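Local coordinates for protein aminotransferase (Neisseria meningitidis Z2491, PDB 3JTX) that probably transfers amino groups between amino acids and 2-oxo acids, using pyridoxal 5'-phosphate bound covalently as a Schiff base, at residues A[196-201]-A[230-235]; A[213-218]-A[305-310]. One frame throughout, in Å; residues are numbered along the deposited sequence. Where two conformers were deposited one is given.

Interaction 1 of 2, residues A[196-201]-A[230-235]; sequences LQDKYG and LGRSRQ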
ATOM      1  N   LEU A 196     -20.253  22.908  11.023  1.00 15.22           N
ATOM      2  CA  LEU A 196     -19.962  21.905  12.058  1.00 15.71           C
ATOM      3  C   LEU A 196     -18.453  21.767  12.301  1.00 15.62           C
ATOM      4  O   LEU A 196     -18.002  21.665  13.447  1.00 16.51           O
ATOM      5  CB  LEU A 196     -20.601  20.552  11.711  1.00 15.46           C
ATOM      6  CG  LEU A 196     -22.112  20.451  11.970  1.00 17.46           C
ATOM      7  CD1 LEU A 196     -22.694  19.303  11.206  1.00 15.39           C
ATOM      8  CD2 LEU A 196     -22.417  20.322  13.470  1.00 17.59           C
ATOM      9  N   GLN A 197     -17.663  21.804  11.230  1.00 15.72           N
ATOM     10  CA  GLN A 197     -16.211  21.795  11.360  1.00 15.69           C
ATOM     11  C   GLN A 197     -15.703  22.991  12.172  1.00 15.95           C
ATOM     12  O   GLN A 197     -14.823  22.837  13.029  1.00 15.66           O
ATOM     13  CB  GLN A 197     -15.533  21.753   9.986  1.00 15.66           C
ATOM     14  CG  GLN A 197     -14.019  21.568  10.053  1.00 16.51           C
ATOM     15  CD  GLN A 197     -13.389  21.459   8.678  1.00 18.06           C
ATOM     16  OE1 GLN A 197     -13.564  22.354   7.847  1.00 18.15           O
ATOM     17  NE2 GLN A 197     -12.684  20.344   8.414  1.00 16.56           N
ATOM     18  N   ASP A 198     -16.237  24.182  11.913  1.00 16.31           N
ATOM     19  CA  ASP A 198     -15.810  25.363  12.668  1.00 17.36           C
ATOM     20  C   ASP A 198     -16.149  25.217  14.130  1.00 17.41           C
ATOM     21  O   ASP A 198     -15.424  25.693  14.977  1.00 17.11           O
ATOM     22  CB  ASP A 198     -16.461  26.652  12.130  1.00 17.49           C
ATOM     23  CG  ASP A 198     -15.880  27.073  10.798  1.00 18.29           C
ATOM     24  OD1 ASP A 198     -14.753  26.666  10.490  1.00 19.60           O
ATOM     25  OD2 ASP A 198     -16.549  27.800  10.048  1.00 20.37           O
ATOM     26  N   LYS A 199     -17.258  24.555  14.416  1.00 18.06           N
ATOM     27  CA  LYS A 199     -17.707  24.378  15.794  1.00 19.09           C
ATOM     28  C   LYS A 199     -16.858  23.322  16.524  1.00 19.33           C
ATOM     29  O   LYS A 199     -16.443  23.534  17.665  1.00 19.24           O
ATOM     30  CB  LYS A 199     -19.182  23.975  15.784  1.00 19.48           C
ATOM     31  CG  LYS A 199     -19.839  23.913  17.145  1.00 21.68           C
ATOM     32  CD  LYS A 199     -21.357  24.074  17.005  1.00 23.91           C
ATOM     33  CE  LYS A 199     -22.092  23.791  18.299  1.00 25.22           C
ATOM     34  NZ  LYS A 199     -21.796  24.801  19.350  1.00 27.46           N
ATOM     35  N   TYR A 200     -16.574  22.205  15.853  1.00 18.81           N
ATOM     36  CA  TYR A 200     -16.003  21.019  16.520  1.00 18.95           C
ATOM     37  C   TYR A 200     -14.586  20.633  16.102  1.00 18.47           C
ATOM     38  O   TYR A 200     -13.946  19.858  16.805  1.00 19.32           O
ATOM     39  CB  TYR A 200     -16.918  19.812  16.321  1.00 19.31           C
ATOM     40  CG  TYR A 200     -18.257  19.963  16.979  1.00 20.28           C
ATOM     41  CD1 TYR A 200     -18.358  20.072  18.363  1.00 21.19           C
ATOM     42  CD2 TYR A 200     -19.422  19.987  16.231  1.00 21.42           C
ATOM     43  CE1 TYR A 200     -19.572  20.209  18.976  1.00 21.84           C
ATOM     44  CE2 TYR A 200     -20.663  20.114  16.840  1.00 21.29           C
ATOM     45  CZ  TYR A 200     -20.725  20.230  18.220  1.00 22.43           C
ATOM     46  OH  TYR A 200     -21.931  20.367  18.858  1.00 22.99           O
ATOM     47  N   GLY A 201     -14.099  21.129  14.966  1.00 17.60           N
ATOM     48  CA  GLY A 201     -12.683  20.980  14.608  1.00 17.08           C
ATOM     49  C   GLY A 201     -12.200  19.670  13.988  1.00 16.39           C
ATOM     50  O   GLY A 201     -10.985  19.443  13.898  1.00 17.24           O
ATOM     51  N   LEU A 230     -17.516  29.176  -1.260  1.00 13.87           N
ATOM     52  CA  LEU A 230     -17.998  29.718   0.002  1.00 14.09           C
ATOM     53  C   LEU A 230     -16.946  30.579   0.726  1.00 14.24           C
ATOM     54  O   LEU A 230     -17.171  31.003   1.839  1.00 14.84           O
ATOM     55  CB  LEU A 230     -18.460  28.559   0.896  1.00 13.86           C
ATOM     56  CG  LEU A 230     -19.692  27.783   0.413  1.00 14.68           C
ATOM     57  CD1 LEU A 230     -19.895  26.518   1.260  1.00 14.41           C
ATOM     58  CD2 LEU A 230     -20.933  28.654   0.433  1.00 13.70           C
ATOM     59  N   GLY A 231     -15.801  30.835   0.099  1.00 14.23           N
ATOM     60  CA  GLY A 231     -14.805  31.765   0.647  1.00 14.73           C
ATOM     61  C   GLY A 231     -13.974  31.188   1.780  1.00 15.05           C
ATOM     62  O   GLY A 231     -13.452  31.924   2.611  1.00 15.03           O
ATOM     63  N   ARG A 232     -13.836  29.874   1.792  1.00 15.07           N
ATOM     64  CA  ARG A 232     -13.250  29.135   2.909  1.00 15.93           C
ATOM     65  C   ARG A 232     -11.906  28.559   2.494  1.00 16.00           C
ATOM     66  O   ARG A 232     -11.748  28.154   1.352  1.00 16.84           O
ATOM     67  CB  ARG A 232     -14.207  27.992   3.279  1.00 15.86           C
ATOM     68  CG  ARG A 232     -13.795  27.160   4.475  1.00 17.19           C
ATOM     69  CD  ARG A 232     -14.833  26.074   4.787  1.00 19.56           C
ATOM     70  NE  ARG A 232     -14.498  25.385   6.031  1.00 19.94           N
ATOM     71  CZ  ARG A 232     -14.863  25.797   7.246  1.00 19.63           C
ATOM     72  NH1 ARG A 232     -15.618  26.889   7.400  1.00 19.18           N
ATOM     73  NH2 ARG A 232     -14.476  25.107   8.314  1.00 19.19           N
ATOM     74  N   SER A 233     -10.944  28.527   3.413  1.00 15.70           N
ATOM     75  CA  SER A 233      -9.639  27.924   3.153  1.00 16.08           C
ATOM     76  C   SER A 233      -9.759  26.392   3.046  1.00 16.04           C
ATOM     77  O   SER A 233     -10.818  25.816   3.270  1.00 15.30           O
ATOM     78  CB  SER A 233      -8.667  28.281   4.286  1.00 16.47           C
ATOM     79  OG  SER A 233      -8.883  27.459   5.429  1.00 16.62           O
ATOM     80  N   ARG A 234      -8.652  25.742   2.738  1.00 16.44           N
ATOM     81  CA  ARG A 234      -8.591  24.281   2.696  1.00 16.77           C
ATOM     82  C   ARG A 234      -8.127  23.656   4.006  1.00 16.32           C
ATOM     83  O   ARG A 234      -7.749  22.493   4.016  1.00 15.78           O
ATOM     84  CB  ARG A 234      -7.636  23.848   1.600  1.00 17.63           C
ATOM     85  CG  ARG A 234      -8.196  24.025   0.256  1.00 19.25           C
ATOM     86  CD  ARG A 234      -7.121  23.884  -0.802  1.00 22.04           C
ATOM     87  NE  ARG A 234      -7.666  24.489  -1.987  1.00 24.84           N
ATOM     88  CZ  ARG A 234      -6.995  25.157  -2.905  1.00 23.82           C
ATOM     89  NH1 ARG A 234      -5.669  25.302  -2.865  1.00 22.63           N
ATOM     90  NH2 ARG A 234      -7.688  25.667  -3.898  1.00 22.43           N
ATOM     91  N   GLN A 235      -8.128  24.407   5.106  1.00 15.48           N
ATOM     92  CA  GLN A 235      -7.664  23.867   6.386  0.50 15.74           C
ATOM     93  C   GLN A 235      -8.551  22.691   6.804  1.00 15.24           C
ATOM     94  O   GLN A 235      -9.790  22.799   6.791  1.00 14.58           O
ATOM     95  CB  GLN A 235      -7.675  24.945   7.482  0.50 15.94           C
ATOM     96  CG  GLN A 235      -6.974  24.510   8.768  0.50 17.30           C
ATOM     97  CD  GLN A 235      -6.982  25.575   9.843  0.50 18.85           C
ATOM     98  OE1 GLN A 235      -5.940  26.100  10.214  0.50 20.20           O
ATOM     99  NE2 GLN A 235      -8.155  25.893  10.350  0.50 20.47           N
TER

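Interaction 2 of 2, residues A[213-218]-A[305-310]; sequences IYFDGN and EKFERV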
ATOM      1  N   ILE A 213     -18.425  10.566 -13.443  1.00 17.89           N
ATOM      2  CA  ILE A 213     -19.559   9.813 -13.972  1.00 18.04           C
ATOM      3  C   ILE A 213     -20.827  10.627 -13.700  1.00 18.15           C
ATOM      4  O   ILE A 213     -21.394  10.570 -12.597  1.00 16.87           O
ATOM      5  CB  ILE A 213     -19.652   8.383 -13.365  1.00 18.15           C
ATOM      6  CG1 ILE A 213     -18.285   7.659 -13.419  1.00 20.03           C
ATOM      7  CG2 ILE A 213     -20.716   7.592 -14.076  1.00 16.84           C
ATOM      8  CD1 ILE A 213     -17.651   7.566 -14.780  1.00 19.97           C
ATOM      9  N   TYR A 214     -21.238  11.395 -14.713  1.00 18.44           N
ATOM     10  CA  TYR A 214     -22.360  12.326 -14.607  1.00 19.17           C
ATOM     11  C   TYR A 214     -23.052  12.503 -15.955  1.00 20.02           C
ATOM     12  O   TYR A 214     -22.584  11.995 -16.972  1.00 19.41           O
ATOM     13  CB  TYR A 214     -21.899  13.694 -14.057  1.00 18.91           C
ATOM     14  CG  TYR A 214     -20.852  14.426 -14.895  1.00 18.56           C
ATOM     15  CD1 TYR A 214     -21.217  15.180 -16.006  1.00 18.66           C
ATOM     16  CD2 TYR A 214     -19.506  14.379 -14.557  1.00 17.32           C
ATOM     17  CE1 TYR A 214     -20.260  15.858 -16.772  1.00 17.50           C
ATOM     18  CE2 TYR A 214     -18.540  15.042 -15.318  1.00 17.86           C
ATOM     19  CZ  TYR A 214     -18.931  15.786 -16.428  1.00 19.15           C
ATOM     20  OH  TYR A 214     -17.995  16.468 -17.194  1.00 19.02           O
ATOM     21  N   PHE A 215     -24.153  13.248 -15.950  1.00 21.32           N
ATOM     22  CA  PHE A 215     -25.048  13.345 -17.091  1.00 22.96           C
ATOM     23  C   PHE A 215     -25.208  14.770 -17.592  1.00 24.19           C
ATOM     24  O   PHE A 215     -25.038  15.733 -16.840  1.00 24.33           O
ATOM     25  CB  PHE A 215     -26.415  12.757 -16.700  1.00 23.27           C
ATOM     26  CG  PHE A 215     -26.295  11.480 -15.927  1.00 24.28           C
ATOM     27  CD1 PHE A 215     -25.786  10.340 -16.534  1.00 25.30           C
ATOM     28  CD2 PHE A 215     -26.612  11.434 -14.580  1.00 25.57           C
ATOM     29  CE1 PHE A 215     -25.609   9.165 -15.819  1.00 27.77           C
ATOM     30  CE2 PHE A 215     -26.439  10.266 -13.857  1.00 26.76           C
ATOM     31  CZ  PHE A 215     -25.936   9.128 -14.473  1.00 26.84           C
ATOM     32  N   ASP A 216     -25.496  14.885 -18.888  1.00 25.70           N
ATOM     33  CA  ASP A 216     -26.040  16.113 -19.473  1.00 26.87           C
ATOM     34  C   ASP A 216     -25.275  17.380 -19.089  1.00 26.67           C
ATOM     35  O   ASP A 216     -25.886  18.425 -18.854  1.00 27.79           O
ATOM     36  CB  ASP A 216     -27.521  16.247 -19.063  1.00 27.54           C
ATOM     37  CG  ASP A 216     -28.413  15.143 -19.662  1.00 30.36           C
ATOM     38  OD1 ASP A 216     -28.415  15.005 -20.908  1.00 35.70           O
ATOM     39  OD2 ASP A 216     -29.136  14.434 -18.910  1.00 32.46           O
ATOM     40  N   GLY A 217     -23.950  17.301 -19.007  1.00 25.88           N
ATOM     41  CA  GLY A 217     -23.139  18.480 -18.676  1.00 25.58           C
ATOM     42  C   GLY A 217     -23.188  18.987 -17.229  1.00 24.74           C
ATOM     43  O   GLY A 217     -22.606  20.040 -16.915  1.00 24.91           O
ATOM     44  N   ASN A 218     -23.857  18.252 -16.339  1.00 23.61           N
ATOM     45  CA  ASN A 218     -24.037  18.688 -14.953  0.50 22.90           C
ATOM     46  C   ASN A 218     -22.953  18.094 -14.060  1.00 22.49           C
ATOM     47  O   ASN A 218     -23.162  17.057 -13.416  1.00 21.96           O
ATOM     48  CB  ASN A 218     -25.428  18.299 -14.442  0.50 22.96           C
ATOM     49  CG  ASN A 218     -26.540  19.055 -15.141  0.50 22.06           C
ATOM     50  OD1 ASN A 218     -26.399  20.228 -15.464  0.50 19.98           O
ATOM     51  ND2 ASN A 218     -27.659  18.384 -15.364  0.50 21.37           N
ATOM     52  N   GLU A 305     -25.841   6.854 -22.142  1.00 21.03           N
ATOM     53  CA  GLU A 305     -26.717   6.095 -23.038  1.00 21.42           C
ATOM     54  C   GLU A 305     -27.514   5.079 -22.225  1.00 20.47           C
ATOM     55  O   GLU A 305     -28.722   4.962 -22.370  1.00 20.40           O
ATOM     56  CB  GLU A 305     -25.876   5.397 -24.111  1.00 21.87           C
ATOM     57  CG  GLU A 305     -26.671   4.593 -25.120  1.00 25.55           C
ATOM     58  CD  GLU A 305     -25.795   3.814 -26.109  1.00 29.47           C
ATOM     59  OE1 GLU A 305     -24.563   3.680 -25.878  1.00 31.58           O
ATOM     60  OE2 GLU A 305     -26.361   3.318 -27.110  1.00 31.34           O
ATOM     61  N   LYS A 306     -26.840   4.367 -21.326  1.00 19.52           N
ATOM     62  CA  LYS A 306     -27.522   3.378 -20.503  1.00 19.33           C
ATOM     63  C   LYS A 306     -28.657   3.998 -19.673  1.00 18.85           C
ATOM     64  O   LYS A 306     -29.776   3.484 -19.666  1.00 18.91           O
ATOM     65  CB  LYS A 306     -26.534   2.679 -19.557  1.00 18.86           C
ATOM     66  CG  LYS A 306     -25.455   1.865 -20.265  1.00 19.71           C
ATOM     67  CD  LYS A 306     -24.515   1.204 -19.269  1.00 19.03           C
ATOM     68  CE  LYS A 306     -23.092   1.065 -19.803  1.00 18.44           C
ATOM     69  NZ  LYS A 306     -22.234   0.335 -18.818  1.00 17.14           N
ATOM     70  N   PHE A 307     -28.356   5.086 -18.962  1.00 18.70           N
ATOM     71  CA  PHE A 307     -29.336   5.734 -18.086  1.00 18.68           C
ATOM     72  C   PHE A 307     -30.492   6.339 -18.885  1.00 19.26           C
ATOM     73  O   PHE A 307     -31.639   6.263 -18.458  1.00 19.22           O
ATOM     74  CB  PHE A 307     -28.685   6.821 -17.230  1.00 18.71           C
ATOM     75  CG  PHE A 307     -28.058   6.305 -15.967  1.00 18.71           C
ATOM     76  CD1 PHE A 307     -28.801   6.204 -14.803  1.00 20.54           C
ATOM     77  CD2 PHE A 307     -26.737   5.923 -15.946  1.00 21.52           C
ATOM     78  CE1 PHE A 307     -28.231   5.733 -13.636  1.00 22.11           C
ATOM     79  CE2 PHE A 307     -26.149   5.455 -14.785  1.00 23.61           C
ATOM     80  CZ  PHE A 307     -26.905   5.360 -13.620  1.00 23.25           C
ATOM     81  N   GLU A 308     -30.169   6.947 -20.031  1.00 19.52           N
ATOM     82  CA  GLU A 308     -31.160   7.544 -20.906  1.00 20.40           C
ATOM     83  C   GLU A 308     -32.252   6.560 -21.300  1.00 20.10           C
ATOM     84  O   GLU A 308     -33.400   6.947 -21.438  1.00 19.59           O
ATOM     85  CB  GLU A 308     -30.505   8.067 -22.188  1.00 21.28           C
ATOM     86  CG  GLU A 308     -30.031   9.472 -22.081  1.00 24.03           C
ATOM     87  CD  GLU A 308     -29.268   9.934 -23.315  1.00 28.34           C
ATOM     88  OE1 GLU A 308     -29.090   9.129 -24.270  1.00 29.94           O
ATOM     89  OE2 GLU A 308     -28.839  11.108 -23.309  1.00 31.32           O
ATOM     90  N   ARG A 309     -31.877   5.294 -21.481  1.00 19.73           N
ATOM     91  CA  ARG A 309     -32.809   4.257 -21.902  1.00 19.70           C
ATOM     92  C   ARG A 309     -33.451   3.527 -20.719  1.00 19.06           C
ATOM     93  O   ARG A 309     -34.645   3.226 -20.752  1.00 18.23           O
ATOM     94  CB  ARG A 309     -32.095   3.281 -22.829  1.00 19.99           C
ATOM     95  CG  ARG A 309     -31.546   3.973 -24.079  1.00 22.82           C
ATOM     96  CD  ARG A 309     -30.892   3.012 -25.058  1.00 27.12           C
ATOM     97  NE  ARG A 309     -31.837   2.014 -25.566  1.00 31.04           N
ATOM     98  CZ  ARG A 309     -31.500   0.909 -26.237  1.00 31.84           C
ATOM     99  NH1 ARG A 309     -30.227   0.643 -26.529  1.00 32.12           N
ATOM    100  NH2 ARG A 309     -32.452   0.066 -26.625  1.00 33.24           N
ATOM    101  N   VAL A 310     -32.670   3.275 -19.667  1.00 17.89           N
ATOM    102  CA  VAL A 310     -33.142   2.516 -18.508  1.00 17.24           C
ATOM    103  C   VAL A 310     -34.132   3.291 -17.621  1.00 17.24           C
ATOM    104  O   VAL A 310     -35.132   2.729 -17.173  1.00 16.38           O
ATOM    105  CB  VAL A 310     -31.945   2.003 -17.643  1.00 17.21           C
ATOM    106  CG1 VAL A 310     -32.426   1.451 -16.318  1.00 17.08           C
ATOM    107  CG2 VAL A 310     -31.136   0.968 -18.405  1.00 15.14           C
TER

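Interaction 1 of 2, residues A[196-201]-A[230-235]
Gln-197, in the last turns of helix 187-200, extends its side chain toward Arg-232, and its OE1 accepts a hydrogen bond from Arg-232 NH2 at 2.9 Å. The donor lies in the carbonyl plane on a lone pair of OE1, and the amide and guanidinium planes are nearly coplanar. Gln-197 reaches this position as a straight arm, with CG anti to the backbone N (chi1 -173°). Its NE2 turns the other way, to the backbone carbonyl of Phe-202, which fixes the rotation of the amide so that OE1 is the atom offered to the arginine.

Next along the helix, Asp-198 meets the same guanidinium end-on in a two-nitrogen salt bridge. Arg-232 NH1 to Asp-198 OD2 is 3.0 Å and almost straight, with the carboxylate oxygen in the guanidinium plane and approached on its syn side, though tilted out of the carboxylate plane. Arg-232 NH2 to Asp-198 OD1 is shorter at 2.7 Å but more bent, and it reaches OD1 from above the carboxylate plane. NH2 thus serves two acceptors, one neutral and one charged; together the three bonds hold the guanidinium in place, and its charge compensates that of Asp-198.

Gly-201, the first residue past the helix, has positive phi, while its N still bonds to Gln-197 O. On the other segment, Gly-231 closes helix 223-229 with a Schellman motif just before Arg-232. The contact joins the end of the crossover helix between strands 169-175 and 203-207 to the loop leading into strand 237-242, the parallel neighbour of strand 203-207.

Interaction 2 of 2, residues A[213-218]-A[305-310]
Phe-215 O accepts the backbone N-H of Asn-218 at 2.8 Å, closing a type I' beta turn, while the ring of the same residue packs against Phe-307. Asp-216 and Gly-217 fill the two central turn positions with positive phi, and this tight reversal leaves Phe-215 at its base with its side chain directed at helix 294-314. The aromatic pair is edge-to-face: the edge of Phe-215 is presented to the face of Phe-307, with centroids 4.7 Å apart and the planes inclined by 55°, well short of perpendicular. CZ of Phe-215 sits over the centre of the Phe-307 ring, 3.6 Å above its plane. CE1 of Phe-215 makes the closest approach, 3.4 Å to Phe-307 CD2, on the CD2 side of the ring. With chi2 at -89° the Phe-307 ring plane stands at right angles to the plane of its CA, CB and CG, and one face is turned to the Phe-215 ring.

In the fold type I architecture expected of class I and II aminotransferases, a long helix such as 294-314 runs from the large domain toward the small one; here it packs against strand 328-332, where Phe-307 touches Ile-329, and against helix 381-394. The loop bearing the turn follows strand 203-207 of the large seven-stranded sheet. On the exposed side, Asp-216 OD1 and Glu-308 OE2, two like charges, lie 4.6 Å apart. Gln-304 bridges the two segments there: its OE1 accepts from the backbone N of Asp-216, and its NE2 is hydrogen-bonded to Glu-308 OE2, probably offsetting part of that charge.

The two contacts lie well apart, their centres about 33 Å from each other and their nearest atoms about 18 Å, and they share no helix. Both, however, involve connections flanking strand 203-207: interaction 1 uses the helix that precedes it, interaction 2 the loop that follows. Chemistry follows location. Near the surface of the large domain, interaction 1 is polar and directional, a charged guanidinium held by an exposed carboxylate and a buried amide. Interaction 2 is a buried pair of rings without a hydrogen bond between its segments, its acidic groups kept to the exposed border. The first ties elements around one sheet; the second joins a loop to the long helix 294-314.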